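Local coordinates for acetyltransferase Atu2258 (Agrobacterium tumefaciens str. C58, PDB 2G3A), which catalyses the transfer of an acetyl group from acetyl-coenzyme A to acceptor substrates, with a preference for glucosamine 6-phosphate or dopamine, at residues Y39-R43 with F44-D48. Residues are numbered along the deposited sequence; the frame is centred on the assembly and turned at random.
Sequences YNLAR and FGESD
F44 N donates to N40 O at 2.7 Å at the C-terminal end of helix 26-44 in this GNAT-family protein. G45 N reaches L41 O at 2.9 Å, but this bond is weak and bent, with an N-H...O angle of 129°. G45 ends the helix. Its positive phi, which favours glycine, turns the chain into the loop before strand 50-57. R73 NH1 and NH2 donate to F44 O and G45 O, tying the helix end to the turn between strands 63-72 and 75-82. Alongside, R43 NH1 donates to Y39 OH at 2.9 Å, one helical turn back, and the hydroxyl lies in the guanidinium plane. R43 NH2 forms a salt bridge with D120 of the second subunit.

The R43 chain is fully extended, with CG anti to the backbone N (chi1 177°). It runs along F44 in the same direction, and its CG and CD lie over one face of the ring. R43 CG sits over the centre of the F44 ring, 3.6 Å from its centroid, in a CH-pi contact. The guanidinium and ring planes are only 17° apart. N40 OD1 meets the ring at its edge, in plane, 3.5 Å from F44 CE2. Further out, L41 CD1 rests on E46 CA at 3.8 Å.

The contact lies away from the probable CoA-binding residues. R43 does two jobs: its aliphatic part shields the buried F44 ring, while Y39 and D120 of the second subunit hold its charged end at the dimer interface.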
loop_
_atom_site.group_PDB
_atom_site.type_symbol
_atom_site.label_atom_id
_atom_site.label_comp_id
_atom_site.label_asym_id
_atom_site.label_seq_id
_atom_site.Cartn_x
_atom_site.Cartn_y
_atom_site.Cartn_z
ATOM N N TYR A 39 7.339 15.821 -7.106
ATOM C CA TYR A 39 8.363 15.219 -7.950
ATOM C C TYR A 39 7.774 14.249 -8.980
ATOM O O TYR A 39 8.180 14.256 -10.155
ATOM C CB TYR A 39 9.403 14.480 -7.095
ATOM C CG TYR A 39 10.433 13.724 -7.912
ATOM C CD1 TYR A 39 11.622 14.342 -8.314
ATOM C CD2 TYR A 39 10.219 12.400 -8.301
ATOM C CE1 TYR A 39 12.570 13.663 -9.063
ATOM C CE2 TYR A 39 11.171 11.709 -9.055
ATOM C CZ TYR A 39 12.338 12.349 -9.435
ATOM O OH TYR A 39 13.278 11.683 -10.195
ATOM N N ASN A 40 6.855 13.396 -8.526
ATOM C CA ASN A 40 6.224 12.414 -9.395
ATOM C C ASN A 40 5.327 13.060 -10.455
ATOM O O ASN A 40 5.305 12.627 -11.599
ATOM C CB ASN A 40 5.462 11.366 -8.576
ATOM C CG ASN A 40 6.384 10.394 -7.878
ATOM O OD1 ASN A 40 7.566 10.248 -8.247
ATOM N ND2 ASN A 40 5.854 9.707 -6.861
ATOM N N LEU A 41 4.619 14.115 -10.068
ATOM C CA LEU A 41 3.832 14.899 -11.013
ATOM C C LEU A 41 4.713 15.495 -12.115
ATOM O O LEU A 41 4.384 15.406 -13.306
ATOM C CB LEU A 41 3.072 16.011 -10.283
ATOM C CG LEU A 41 2.319 17.007 -11.172
ATOM C CD1 LEU A 41 1.147 16.338 -11.864
ATOM C CD2 LEU A 41 1.863 18.212 -10.360
ATOM N N ALA A 42 5.828 16.101 -11.711
ATOM C CA ALA A 42 6.724 16.782 -12.647
ATOM C C ALA A 42 7.356 15.785 -13.608
ATOM O O ALA A 42 7.528 16.075 -14.786
ATOM C CB ALA A 42 7.797 17.563 -11.892
ATOM N N ARG A 43 7.663 14.592 -13.112
ATOM C CA ARG A 43 8.367 13.597 -13.913
ATOM C C ARG A 43 7.445 12.657 -14.712
ATOM O O ARG A 43 7.743 12.300 -15.858
ATOM C CB ARG A 43 9.293 12.781 -13.012
ATOM C CG ARG A 43 10.016 11.687 -13.743
ATOM C CD ARG A 43 11.159 11.102 -12.945
ATOM N NE ARG A 43 11.787 10.053 -13.749
ATOM C CZ ARG A 43 12.881 9.385 -13.415
ATOM N NH1 ARG A 43 13.527 9.655 -12.283
ATOM N NH2 ARG A 43 13.346 8.457 -14.239
ATOM N N PHE A 44 6.340 12.246 -14.102
ATOM C CA PHE A 44 5.503 11.195 -14.678
ATOM C C PHE A 44 4.112 11.710 -15.093
ATOM O O PHE A 44 3.271 10.933 -15.556
ATOM C CB PHE A 44 5.373 10.009 -13.692
ATOM C CG PHE A 44 6.694 9.425 -13.239
ATOM C CD1 PHE A 44 7.499 8.706 -14.119
ATOM C CD2 PHE A 44 7.109 9.556 -11.920
ATOM C CE1 PHE A 44 8.715 8.158 -13.698
ATOM C CE2 PHE A 44 8.315 9.007 -11.482
ATOM C CZ PHE A 44 9.124 8.312 -12.369
ATOM N N GLY A 45 3.866 13.004 -14.908
ATOM C CA GLY A 45 2.580 13.626 -15.279
ATOM C C GLY A 45 1.475 13.379 -14.258
ATOM O O GLY A 45 1.711 12.767 -13.221
ATOM N N GLU A 46 0.261 13.841 -14.566
ATOM C CA GLU A 46 -0.883 13.732 -13.651
ATOM C C GLU A 46 -1.207 12.285 -13.275
ATOM O O GLU A 46 -1.200 11.389 -14.129
ATOM C CB GLU A 46 -2.134 14.413 -14.234
ATOM C CG GLU A 46 -2.088 15.941 -14.255
ATOM C CD GLU A 46 -3.342 16.577 -14.878
ATOM O OE1 GLU A 46 -4.446 15.983 -14.801
ATOM O OE2 GLU A 46 -3.220 17.689 -15.445
ATOM N N SER A 47 -1.480 12.054 -11.996
ATOM C CA SER A 47 -1.865 10.707 -11.554
ATOM C C SER A 47 -3.359 10.445 -11.743
ATOM O O SER A 47 -3.781 9.286 -11.877
ATOM C CB SER A 47 -1.476 10.481 -10.101
ATOM O OG SER A 47 -2.335 11.208 -9.256
ATOM N N ASP A 48 -4.146 11.524 -11.748
ATOM C CA ASP A 48 -5.611 11.465 -11.718
ATOM C C ASP A 48 -6.141 10.599 -10.573
ATOM O O ASP A 48 -7.149 9.914 -10.739
ATOM C CB ASP A 48 -6.177 10.961 -13.049
ATOM C CG ASP A 48 -5.965 11.943 -14.186
ATOM O OD1 ASP A 48 -6.193 13.158 -13.996
ATOM O OD2 ASP A 48 -5.583 11.486 -15.278
#